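Local atomic coordinates of peptidoglycan D,D-transpeptidase PbpA (Mycobacterium tuberculosis, PDB entry 3UN7), a protein that probably cross-links the peptidoglycan of the bacterial cell wall as a D,D-transpeptidase working through an acyl-ester intermediate, and is probably needed to regulate cell length. Residues F257-L260 with G261-G265; R270-A273 with R274-G277; L318-A321 with E322-A325; Q358-A361 with V362-V366. All blocks are in the same frame, centred on the assembly; numbering follows the deposited sequence.

All four contacts are local ones within the transpeptidase domain. Contact 1 lies in helix 254-264, where the side chain of Phe-257 comes to about 8 Å from that of Ser-193, by similarity the acylated serine. The next helix, 266-275, holds contact 2, centred about 16 Å from contact 1. Its Phe-276 packs on Ile-323 of contact 3, in helix 317-328, with Phe-276 CD1 3.9 Å from Ile-323 CG1. Contact 3 returns to the active site through Asn-320, whose side chain is about 9 Å from that of Ser-193. Contact 4, 358-366, lies at the surface and touches contact 2, where Ala-361 CB is 3.2 Å from Ala-275 O.

Contact 1 of 4, residues F257-L260 with G261-G265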
ATOM      1  N   PHE A 257      18.920 -15.153  -5.906  1.00 35.46           N
ATOM      2  CA  PHE A 257      17.478 -15.394  -5.853  1.00 34.92           C
ATOM      3  C   PHE A 257      16.895 -15.993  -7.138  1.00 35.69           C
ATOM      4  O   PHE A 257      15.898 -16.721  -7.093  1.00 35.70           O
ATOM      5  CB  PHE A 257      16.737 -14.152  -5.365  1.00 34.83           C
ATOM      6  CG  PHE A 257      16.917 -13.934  -3.900  1.00 34.59           C
ATOM      7  CD1 PHE A 257      16.093 -14.591  -2.995  1.00 34.89           C
ATOM      8  CD2 PHE A 257      17.971 -13.162  -3.420  1.00 34.76           C
ATOM      9  CE1 PHE A 257      16.275 -14.437  -1.627  1.00 36.29           C
ATOM     10  CE2 PHE A 257      18.162 -13.008  -2.053  1.00 37.24           C
ATOM     11  CZ  PHE A 257      17.306 -13.652  -1.153  1.00 35.31           C
ATOM     12  N   VAL A 258      17.526 -15.706  -8.272  1.00 36.04           N
ATOM     13  CA  VAL A 258      17.163 -16.375  -9.524  1.00 37.04           C
ATOM     14  C   VAL A 258      17.430 -17.873  -9.331  1.00 37.23           C
ATOM     15  O   VAL A 258      16.551 -18.713  -9.563  1.00 37.48           O
ATOM     16  CB  VAL A 258      17.965 -15.803 -10.727  1.00 37.95           C
ATOM     17  CG1 VAL A 258      17.792 -16.672 -11.979  1.00 38.95           C
ATOM     18  CG2 VAL A 258      17.523 -14.366 -11.011  1.00 37.64           C
ATOM     19  N   GLN A 259      18.632 -18.188  -8.869  1.00 37.23           N
ATOM     20  CA  GLN A 259      19.028 -19.577  -8.603  1.00 38.03           C
ATOM     21  C   GLN A 259      18.118 -20.220  -7.545  1.00 37.69           C
ATOM     22  O   GLN A 259      17.614 -21.323  -7.740  1.00 37.67           O
ATOM     23  CB  GLN A 259      20.502 -19.633  -8.181  1.00 38.85           C
ATOM     24  CG  GLN A 259      21.067 -21.042  -8.034  1.00 40.09           C
ATOM     25  CD  GLN A 259      22.422 -21.042  -7.387  1.00 42.96           C
ATOM     26  OE1 GLN A 259      22.640 -20.382  -6.374  1.00 43.55           O
ATOM     27  NE2 GLN A 259      23.355 -21.769  -7.980  1.00 44.72           N
ATOM     28  N   LEU A 260      17.866 -19.499  -6.455  1.00 37.65           N
ATOM     29  CA  LEU A 260      17.028 -20.011  -5.371  1.00 37.55           C
ATOM     30  C   LEU A 260      15.579 -20.270  -5.803  1.00 37.76           C
ATOM     31  O   LEU A 260      15.008 -21.296  -5.459  1.00 37.43           O
ATOM     32  CB  LEU A 260      17.066 -19.066  -4.159  1.00 36.80           C
ATOM     33  CG  LEU A 260      16.197 -19.484  -2.957  1.00 37.86           C
ATOM     34  CD1 LEU A 260      16.753 -20.758  -2.305  1.00 37.67           C
ATOM     35  CD2 LEU A 260      16.056 -18.360  -1.928  1.00 36.16           C
ATOM     36  N   GLY A 261      14.990 -19.329  -6.542  1.00 37.79           N
ATOM     37  CA  GLY A 261      13.610 -19.467  -6.996  1.00 37.94           C
ATOM     38  C   GLY A 261      13.428 -20.617  -7.967  1.00 38.79           C
ATOM     39  O   GLY A 261      12.480 -21.400  -7.861  1.00 38.85           O
ATOM     40  N   ILE A 262      14.327 -20.714  -8.934  1.00 39.67           N
ATOM     41  CA  ILE A 262      14.295 -21.843  -9.868  1.00 41.40           C
ATOM     42  C   ILE A 262      14.424 -23.167  -9.098  1.00 41.92           C
ATOM     43  O   ILE A 262      13.694 -24.113  -9.370  1.00 42.16           O
ATOM     44  CB  ILE A 262      15.341 -21.692 -11.002  1.00 41.90           C
ATOM     45  CG1 ILE A 262      14.934 -20.542 -11.934  1.00 42.75           C
ATOM     46  CG2 ILE A 262      15.515 -23.013 -11.784  1.00 43.13           C
ATOM     47  CD1 ILE A 262      16.073 -20.000 -12.796  1.00 45.12           C
ATOM     48  N   ARG A 263      15.307 -23.208  -8.103  1.00 42.23           N
ATOM     49  CA  ARG A 263      15.467 -24.408  -7.270  1.00 43.04           C
ATOM     50  C   ARG A 263      14.179 -24.723  -6.505  1.00 43.03           C
ATOM     51  O   ARG A 263      13.772 -25.880  -6.392  1.00 43.17           O
ATOM     52  CB  ARG A 263      16.601 -24.199  -6.272  1.00 43.20           C
ATOM     53  CG  ARG A 263      17.102 -25.476  -5.627  1.00 46.31           C
ATOM     54  CD  ARG A 263      17.678 -25.221  -4.233  1.00 50.11           C
ATOM     55  NE  ARG A 263      19.043 -24.673  -4.146  1.00 53.44           N
ATOM     56  CZ  ARG A 263      20.010 -24.742  -5.065  1.00 56.09           C
ATOM     57  NH1 ARG A 263      19.827 -25.346  -6.238  1.00 57.34           N
ATOM     58  NH2 ARG A 263      21.196 -24.195  -4.797  1.00 56.48           N
ATOM     59  N   THR A 264      13.542 -23.683  -5.975  1.00 41.22           N
ATOM     60  CA  THR A 264      12.350 -23.850  -5.152  1.00 41.23           C
ATOM     61  C   THR A 264      11.148 -24.294  -5.993  1.00 41.67           C
ATOM     62  O   THR A 264      10.347 -25.135  -5.558  1.00 42.28           O
ATOM     63  CB  THR A 264      12.068 -22.556  -4.341  1.00 40.53           C
ATOM     64  OG1 THR A 264      13.234 -22.244  -3.550  1.00 39.81           O
ATOM     65  CG2 THR A 264      10.877 -22.733  -3.411  1.00 40.64           C
ATOM     66  N   GLY A 265      11.036 -23.735  -7.198  1.00 41.84           N
ATOM     67  CA  GLY A 265      10.052 -24.180  -8.189  1.00 42.25           C
ATOM     68  C   GLY A 265       8.819 -23.301  -8.300  1.00 42.18           C
ATOM     69  O   GLY A 265       8.426 -22.628  -7.339  1.00 41.55           O
TER
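Leu-260 O is gripped twice by Thr-264, once through the backbone N and once through the hydroxyl OG1, each at 2.8 Å. The two donors reach the oxygen from opposite faces of its carbonyl plane; the hydroxyl sits above that plane, 38° out of it. Thr-264 can do this because its OG1 lies anti to its own carbonyl carbon (chi1 -57°) and so hangs back over the preceding turn. A threonine suits the last turn of a helix in this way, satisfying its hydroxyl within the helix itself. Val-258 and Ile-262 lie side by side one turn apart, pointing the same way, with Val-258 CG1 3.8 Å from Ile-262 CD1; these branched aliphatic groups pack further on Leu-222 and Pro-223.

Helix 254-264 starts at what reads in sequence as the SxN motif of penicillin-recognising enzymes, and Phe-257 leans on Lys-196, the lysine of the SxxK motif that begins with Ser-193. Behind the first shell, regular helical bonds hold the turns in place: Gly-261 N to Phe-257 O at 2.8 Å and Arg-263 N to Gln-259 O at 3.0 Å. Gln-259 turns its OE1 to the backbone N of Thr-215, while Leu-260 and Thr-264 both rest on Ala-203 of helix 196-205. Gly-265, with a positive phi of 101° that glycine readily adopts, ends this helix and N-caps the next.

Contact 2 of 4, residues R270-A273 with R274-G277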
ATOM      1  N   ARG A 270       4.103 -19.957  -6.473  1.00 40.55           N
ATOM      2  CA  ARG A 270       2.663 -19.704  -6.644  1.00 40.94           C
ATOM      3  C   ARG A 270       1.885 -19.895  -5.346  1.00 40.07           C
ATOM      4  O   ARG A 270       0.985 -19.110  -5.030  1.00 39.84           O
ATOM      5  CB  ARG A 270       2.063 -20.674  -7.683  1.00 42.01           C
ATOM      6  CG  ARG A 270       2.528 -20.476  -9.122  1.00 43.57           C
ATOM      7  CD  ARG A 270       1.712 -21.340 -10.124  1.00 44.51           C
ATOM      8  NE  ARG A 270       2.297 -21.289 -11.467  1.00 46.86           N
ATOM      9  CZ  ARG A 270       2.891 -22.307 -12.091  1.00 48.94           C
ATOM     10  NH1 ARG A 270       3.405 -22.128 -13.308  1.00 48.75           N
ATOM     11  NH2 ARG A 270       2.970 -23.508 -11.519  1.00 49.29           N
ATOM     12  N   SER A 271       2.215 -20.970  -4.633  1.00 40.00           N
ATOM     13  CA  SER A 271       1.583 -21.316  -3.372  1.00 40.00           C
ATOM     14  C   SER A 271       1.891 -20.295  -2.287  1.00 38.86           C
ATOM     15  O   SER A 271       0.997 -19.904  -1.530  1.00 38.67           O
ATOM     16  CB  SER A 271       2.030 -22.707  -2.917  1.00 41.48           C
ATOM     17  OG  SER A 271       1.514 -23.001  -1.619  1.00 43.23           O
ATOM     18  N   MET A 272       3.146 -19.861  -2.210  1.00 37.96           N
ATOM     19  CA  MET A 272       3.530 -18.848  -1.215  1.00 37.12           C
ATOM     20  C   MET A 272       2.941 -17.480  -1.547  1.00 36.92           C
ATOM     21  O   MET A 272       2.459 -16.775  -0.659  1.00 36.57           O
ATOM     22  CB  MET A 272       5.050 -18.767  -1.028  1.00 36.54           C
ATOM     23  CG  MET A 272       5.462 -17.902   0.173  1.00 35.71           C
ATOM     24  SD  MET A 272       4.729 -18.460   1.735  1.00 36.27           S
ATOM     25  CE  MET A 272       5.485 -20.066   1.925  1.00 34.73           C
ATOM     26  N   ALA A 273       2.993 -17.105  -2.826  1.00 37.49           N
ATOM     27  CA  ALA A 273       2.335 -15.886  -3.312  1.00 37.10           C
ATOM     28  C   ALA A 273       0.863 -15.866  -2.888  1.00 37.58           C
ATOM     29  O   ALA A 273       0.379 -14.872  -2.376  1.00 36.45           O
ATOM     30  CB  ALA A 273       2.465 -15.784  -4.836  1.00 37.66           C
ATOM     31  N   ARG A 274       0.169 -16.985  -3.093  1.00 39.21           N
ATOM     32  CA  ARG A 274      -1.235 -17.125  -2.707  1.00 40.39           C
ATOM     33  C   ARG A 274      -1.424 -17.018  -1.189  1.00 39.68           C
ATOM     34  O   ARG A 274      -2.345 -16.344  -0.715  1.00 38.82           O
ATOM     35  CB  ARG A 274      -1.802 -18.452  -3.216  1.00 42.13           C
ATOM     36  CG  ARG A 274      -3.317 -18.470  -3.347  1.00 46.66           C
ATOM     37  CD  ARG A 274      -3.772 -17.949  -4.720  1.00 53.89           C
ATOM     38  NE  ARG A 274      -3.639 -18.944  -5.800  1.00 58.41           N
ATOM     39  CZ  ARG A 274      -2.579 -19.070  -6.601  1.00 60.52           C
ATOM     40  NH1 ARG A 274      -1.511 -18.280  -6.465  1.00 62.29           N
ATOM     41  NH2 ARG A 274      -2.579 -19.998  -7.542  1.00 63.02           N
ATOM     42  N   ALA A 275      -0.542 -17.670  -0.436  1.00 39.01           N
ATOM     43  CA  ALA A 275      -0.589 -17.616   1.025  1.00 38.79           C
ATOM     44  C   ALA A 275      -0.495 -16.164   1.519  1.00 38.19           C
ATOM     45  O   ALA A 275      -1.045 -15.815   2.560  1.00 37.56           O
ATOM     46  CB  ALA A 275       0.527 -18.456   1.621  1.00 38.75           C
ATOM     47  N   PHE A 276       0.205 -15.330   0.752  1.00 37.72           N
ATOM     48  CA  PHE A 276       0.394 -13.933   1.101  1.00 37.51           C
ATOM     49  C   PHE A 276      -0.599 -13.013   0.417  1.00 38.07           C
ATOM     50  O   PHE A 276      -0.393 -11.800   0.391  1.00 38.54           O
ATOM     51  CB  PHE A 276       1.815 -13.487   0.781  1.00 36.58           C
ATOM     52  CG  PHE A 276       2.783 -13.726   1.890  1.00 36.01           C
ATOM     53  CD1 PHE A 276       2.868 -12.829   2.959  1.00 34.42           C
ATOM     54  CD2 PHE A 276       3.605 -14.840   1.879  1.00 33.60           C
ATOM     55  CE1 PHE A 276       3.798 -13.037   3.997  1.00 35.10           C
ATOM     56  CE2 PHE A 276       4.541 -15.064   2.916  1.00 34.53           C
ATOM     57  CZ  PHE A 276       4.626 -14.166   3.973  1.00 34.49           C
ATOM     58  N   GLY A 277      -1.656 -13.595  -0.146  1.00 38.86           N
ATOM     59  CA  GLY A 277      -2.781 -12.838  -0.677  1.00 38.97           C
ATOM     60  C   GLY A 277      -2.775 -12.518  -2.158  1.00 39.06           C
ATOM     61  O   GLY A 277      -3.693 -11.860  -2.647  1.00 39.60           O
TER
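Met-272 sends its CG anti to the backbone N (chi1 -170°) and then bends at chi2 (57°), which brings the sulfur alongside the ring of Phe-276 one turn later. The result is a Met-aromatic contact at the end of helix 266-275, just where a Schellman motif closes it. SD lies at the ring's edge, 77° off the normal and 4.8 Å from the centroid, and its closest ring atom is Phe-276 CE2 at 3.6 Å. A flexible, polarisable thioether suits this buried place: it follows the ring rim while also packing on Ala-201, Ala-202 and Ala-205 of helix 196-205. The ring also packs on Ile-198 of that helix and on Ile-323 and Thr-326 of helix 317-328.

Ordinary helical bonds run up to Phe-276, whose N donates to Met-272 O and, weakly, to Ala-273 O. Gly-277, with positive phi, is the C-prime residue; its N turns back to Arg-274 O at 2.9 Å, and Leu-278 N reaches Ala-273 O, so the carbonyls of Ala-273 and Arg-274 both find a partner. Glycine fits because its backbone angles would press a side chain against the carbonyl O before it.

Arg-270 extends to a salt bridge with Asp-267 and a hydrogen bond to Pro-296 O. Arg-274 folds back instead: its NH1 comes 3.0 Å from Arg-270 O, but at too poor an angle for a hydrogen bond, and makes a long, weak ion pair with Asp-279. Met-272 O lies at the edge of the ring, near the ring plane, 3.4 Å from Phe-276 CD2.

Contact 3 of 4, residues L318-A321 with E322-A325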
ATOM      1  N   LEU A 318      -0.780  -1.512  -1.232  1.00 26.73           N
ATOM      2  CA  LEU A 318      -1.433  -2.139  -0.081  1.00 26.31           C
ATOM      3  C   LEU A 318      -1.049  -3.619   0.109  1.00 26.67           C
ATOM      4  O   LEU A 318      -0.809  -4.055   1.241  1.00 26.33           O
ATOM      5  CB  LEU A 318      -2.952  -1.999  -0.178  1.00 26.31           C
ATOM      6  CG  LEU A 318      -3.781  -2.710   0.894  1.00 26.56           C
ATOM      7  CD1 LEU A 318      -3.526  -2.111   2.264  1.00 30.04           C
ATOM      8  CD2 LEU A 318      -5.295  -2.695   0.565  1.00 28.37           C
ATOM      9  N   ALA A 319      -1.031  -4.395  -0.981  1.00 26.64           N
ATOM     10  CA  ALA A 319      -0.607  -5.807  -0.904  1.00 27.32           C
ATOM     11  C   ALA A 319       0.849  -5.945  -0.417  1.00 27.89           C
ATOM     12  O   ALA A 319       1.161  -6.840   0.369  1.00 26.90           O
ATOM     13  CB  ALA A 319      -0.811  -6.511  -2.253  1.00 27.35           C
ATOM     14  N   ASN A 320       1.738  -5.055  -0.863  1.00 27.78           N
ATOM     15  CA  ASN A 320       3.117  -5.095  -0.364  1.00 28.77           C
ATOM     16  C   ASN A 320       3.195  -4.700   1.125  1.00 28.52           C
ATOM     17  O   ASN A 320       3.945  -5.321   1.870  1.00 29.99           O
ATOM     18  CB  ASN A 320       4.086  -4.287  -1.245  1.00 28.64           C
ATOM     19  CG  ASN A 320       5.342  -5.089  -1.648  1.00 30.41           C
ATOM     20  OD1 ASN A 320       5.585  -6.187  -1.150  1.00 30.30           O
ATOM     21  ND2 ASN A 320       6.150  -4.519  -2.544  1.00 31.92           N
ATOM     22  N   ALA A 321       2.425  -3.702   1.568  1.00 28.33           N
ATOM     23  CA  ALA A 321       2.325  -3.381   3.014  1.00 28.86           C
ATOM     24  C   ALA A 321       1.812  -4.577   3.798  1.00 29.03           C
ATOM     25  O   ALA A 321       2.274  -4.832   4.912  1.00 28.14           O
ATOM     26  CB  ALA A 321       1.412  -2.159   3.279  1.00 28.11           C
ATOM     27  N   GLU A 322       0.859  -5.297   3.200  1.00 29.43           N
ATOM     28  CA  GLU A 322       0.238  -6.476   3.812  1.00 32.12           C
ATOM     29  C   GLU A 322       1.240  -7.633   4.027  1.00 31.00           C
ATOM     30  O   GLU A 322       1.184  -8.334   5.048  1.00 31.13           O
ATOM     31  CB  GLU A 322      -0.940  -6.952   2.944  1.00 32.09           C
ATOM     32  CG  GLU A 322      -2.278  -7.091   3.690  1.00 36.95           C
ATOM     33  CD  GLU A 322      -3.469  -7.345   2.755  1.00 37.38           C
ATOM     34  OE1 GLU A 322      -3.630  -6.575   1.778  1.00 43.51           O
ATOM     35  OE2 GLU A 322      -4.247  -8.305   2.996  1.00 42.79           O
ATOM     36  N   ILE A 323       2.131  -7.849   3.062  1.00 30.03           N
ATOM     37  CA  ILE A 323       3.221  -8.844   3.232  1.00 30.27           C
ATOM     38  C   ILE A 323       4.052  -8.494   4.457  1.00 29.71           C
ATOM     39  O   ILE A 323       4.295  -9.344   5.325  1.00 30.50           O
ATOM     40  CB  ILE A 323       4.113  -8.947   1.976  1.00 30.15           C
ATOM     41  CG1 ILE A 323       3.332  -9.588   0.830  1.00 30.14           C
ATOM     42  CG2 ILE A 323       5.373  -9.783   2.243  1.00 32.25           C
ATOM     43  CD1 ILE A 323       3.920  -9.295  -0.539  1.00 29.42           C
ATOM     44  N   ALA A 324       4.456  -7.227   4.549  1.00 29.10           N
ATOM     45  CA  ALA A 324       5.223  -6.750   5.694  1.00 29.32           C
ATOM     46  C   ALA A 324       4.415  -6.885   7.011  1.00 29.20           C
ATOM     47  O   ALA A 324       4.954  -7.315   8.037  1.00 29.08           O
ATOM     48  CB  ALA A 324       5.690  -5.294   5.461  1.00 28.52           C
ATOM     49  N   ALA A 325       3.127  -6.521   6.971  1.00 29.10           N
ATOM     50  CA  ALA A 325       2.238  -6.610   8.151  1.00 28.82           C
ATOM     51  C   ALA A 325       2.045  -8.065   8.609  1.00 29.75           C
ATOM     52  O   ALA A 325       2.022  -8.360   9.795  1.00 29.63           O
ATOM     53  CB  ALA A 325       0.878  -5.987   7.831  1.00 28.92           C
TER
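The amide of Asn-320 and the carboxylate of Glu-322 are the flat groups here, and each meets an aliphatic neighbour through an oxygen. Asn-320 OD1 comes 3.6 Å from Ile-323 CD1, the two side chains crossing obliquely; the near-eclipsed chi1 of Asn-320, -129°, swings the amide toward the next turn. The carboxylate places OE1 4.0 Å from Leu-318 CG, reached by a chain that is extended beyond CG. Helical bonds run from Glu-322 N to Leu-318 O at 2.9 Å to Ala-325 N to Ala-321 O at 2.8 Å; the one from Ala-324 N to Asn-320 O is weak.

This is helix 317-328, packed on the five-stranded antiparallel sheet of the transpeptidase fold. Small alanines let it lie close: Ala-321 touches Val-134, Leu-136 and Ala-428, and Ala-325 touches Ala-426. Leu-318 fills the same interface with a bulkier group.

The other end of the Asn-320 amide, ND2, is hydrogen-bonded to Thr-194 OG1, beside Ser-193. The amide's polar tie therefore goes to the active-site region, while toward Ile-323 its oxygen meets merely a methyl in van der Waals contact.

Contact 4 of 4, residues Q358-A361 with V362-V366; sequences QRRA and VSPQV
Val-362 O receives the guanidinium of Arg-360 through NH2, at 2.7 Å and with an N-H...O angle of 147°. The bond lies in the carbonyl plane and in the guanidinium plane alike. Arg-360 gets there by running out straight as far as CD and then bending at chi3 (-80°), which turns the head back beside its own chain; the same NH2 also bonds Gly-330 O. Val-362 N is buried without a partner in the model; the apolar, branched side chain of Val-362 suits the buried position.

Ser-363 follows as the N-cap of helix 364-379: its OG accepts from Val-366 N at 3.1 Å, the classic role of a serine, which lends a side-chain oxygen to a backbone N-H at the start of a helix. The segment thus joins strand 357-360, with its classic beta bulge of Gln-358 and Arg-359 facing Thr-333, to that helix.

Pro-364 takes the first helical place, where a residue without an N-H costs no bond and the ring fixes phi. Its CD lies over one face of the Arg-360 guanidinium, 3.5 Å from NH2, and its CG is 3.8 Å from NH1, the side chains crossing at about a right angle.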
ATOM      1  N   GLN A 358      -7.528 -13.309   8.709  1.00 42.71           N
ATOM      2  CA  GLN A 358      -7.892 -13.725   7.366  1.00 43.55           C
ATOM      3  C   GLN A 358      -7.268 -15.076   7.001  1.00 44.07           C
ATOM      4  O   GLN A 358      -7.952 -15.966   6.480  1.00 44.28           O
ATOM      5  CB  GLN A 358      -7.436 -12.640   6.394  1.00 43.01           C
ATOM      6  CG  GLN A 358      -7.964 -12.747   4.998  1.00 44.82           C
ATOM      7  CD  GLN A 358      -7.820 -11.430   4.256  1.00 46.81           C
ATOM      8  OE1 GLN A 358      -6.706 -10.983   3.951  1.00 46.50           O
ATOM      9  NE2 GLN A 358      -8.952 -10.804   3.955  1.00 46.84           N
ATOM     10  N   ARG A 359      -5.975 -15.222   7.296  1.00 43.65           N
ATOM     11  CA  ARG A 359      -5.196 -16.369   6.833  1.00 44.14           C
ATOM     12  C   ARG A 359      -3.845 -16.440   7.540  1.00 42.95           C
ATOM     13  O   ARG A 359      -3.257 -15.408   7.861  1.00 42.16           O
ATOM     14  CB  ARG A 359      -4.983 -16.231   5.322  1.00 44.03           C
ATOM     15  CG  ARG A 359      -4.241 -17.375   4.663  1.00 47.06           C
ATOM     16  CD  ARG A 359      -3.990 -17.052   3.196  1.00 49.47           C
ATOM     17  NE  ARG A 359      -4.179 -18.216   2.316  1.00 54.03           N
ATOM     18  CZ  ARG A 359      -3.494 -19.365   2.373  1.00 55.93           C
ATOM     19  NH1 ARG A 359      -2.545 -19.576   3.294  1.00 55.56           N
ATOM     20  NH2 ARG A 359      -3.771 -20.321   1.497  1.00 56.58           N
ATOM     21  N   ARG A 360      -3.358 -17.650   7.807  1.00 42.73           N
ATOM     22  CA  ARG A 360      -1.958 -17.815   8.165  1.00 41.73           C
ATOM     23  C   ARG A 360      -1.152 -18.054   6.889  1.00 41.08           C
ATOM     24  O   ARG A 360      -1.366 -19.049   6.183  1.00 40.78           O
ATOM     25  CB  ARG A 360      -1.728 -18.956   9.164  1.00 43.24           C
ATOM     26  CG  ARG A 360      -0.245 -19.171   9.452  1.00 43.14           C
ATOM     27  CD  ARG A 360       0.044 -20.137  10.600  1.00 43.13           C
ATOM     28  NE  ARG A 360      -0.105 -19.522  11.921  1.00 42.98           N
ATOM     29  CZ  ARG A 360       0.734 -18.631  12.460  1.00 42.27           C
ATOM     30  NH1 ARG A 360       0.485 -18.164  13.678  1.00 41.63           N
ATOM     31  NH2 ARG A 360       1.815 -18.206  11.801  1.00 37.31           N
ATOM     32  N   ALA A 361      -0.230 -17.134   6.600  1.00 39.01           N
ATOM     33  CA  ALA A 361       0.578 -17.216   5.391  1.00 37.79           C
ATOM     34  C   ALA A 361       1.774 -18.134   5.593  1.00 37.80           C
ATOM     35  O   ALA A 361       2.186 -18.853   4.684  1.00 37.99           O
ATOM     36  CB  ALA A 361       1.054 -15.834   4.991  1.00 36.45           C
ATOM     37  N   VAL A 362       2.318 -18.101   6.799  1.00 37.71           N
ATOM     38  CA  VAL A 362       3.622 -18.677   7.066  1.00 37.76           C
ATOM     39  C   VAL A 362       3.665 -19.010   8.562  1.00 38.17           C
ATOM     40  O   VAL A 362       2.978 -18.364   9.361  1.00 37.51           O
ATOM     41  CB  VAL A 362       4.702 -17.637   6.609  1.00 37.02           C
ATOM     42  CG1 VAL A 362       5.277 -16.822   7.776  1.00 36.24           C
ATOM     43  CG2 VAL A 362       5.736 -18.278   5.765  1.00 38.90           C
ATOM     44  N   SER A 363       4.435 -20.035   8.938  1.00 38.61           N
ATOM     45  CA  SER A 363       4.535 -20.463  10.331  1.00 39.09           C
ATOM     46  C   SER A 363       5.188 -19.352  11.164  1.00 39.07           C
ATOM     47  O   SER A 363       5.835 -18.466  10.595  1.00 38.59           O
ATOM     48  CB  SER A 363       5.374 -21.734  10.416  1.00 39.87           C
ATOM     49  OG  SER A 363       6.717 -21.455  10.071  1.00 39.36           O
ATOM     50  N   PRO A 364       5.014 -19.375  12.500  1.00 39.30           N
ATOM     51  CA  PRO A 364       5.684 -18.366  13.328  1.00 39.42           C
ATOM     52  C   PRO A 364       7.205 -18.410  13.195  1.00 39.41           C
ATOM     53  O   PRO A 364       7.871 -17.373  13.286  1.00 38.40           O
ATOM     54  CB  PRO A 364       5.268 -18.748  14.753  1.00 40.20           C
ATOM     55  CG  PRO A 364       3.964 -19.472  14.575  1.00 40.31           C
ATOM     56  CD  PRO A 364       4.192 -20.282  13.321  1.00 40.85           C
ATOM     57  N   GLN A 365       7.739 -19.608  12.965  1.00 39.84           N
ATOM     58  CA  GLN A 365       9.174 -19.803  12.807  1.00 40.21           C
ATOM     59  C   GLN A 365       9.684 -19.118  11.539  1.00 38.88           C
ATOM     60  O   GLN A 365      10.724 -18.453  11.558  1.00 38.99           O
ATOM     61  CB  GLN A 365       9.531 -21.301  12.790  1.00 41.07           C
ATOM     62  CG  GLN A 365       9.278 -22.057  14.102  1.00 43.49           C
ATOM     63  CD  GLN A 365       7.790 -22.210  14.448  1.00 46.51           C
ATOM     64  OE1 GLN A 365       6.932 -22.352  13.566  1.00 45.06           O
ATOM     65  NE2 GLN A 365       7.485 -22.185  15.746  1.00 47.13           N
ATOM     66  N   VAL A 366       8.954 -19.281  10.443  1.00 38.03           N
ATOM     67  CA  VAL A 366       9.336 -18.647   9.186  1.00 37.09           C
ATOM     68  C   VAL A 366       9.193 -17.125   9.302  1.00 36.55           C
ATOM     69  O   VAL A 366      10.096 -16.387   8.906  1.00 36.44           O
ATOM     70  CB  VAL A 366       8.572 -19.260   7.982  1.00 37.10           C
ATOM     71  CG1 VAL A 366       8.861 -18.495   6.695  1.00 35.76           C
ATOM     72  CG2 VAL A 366       8.980 -20.739   7.808  1.00 38.16           C
TER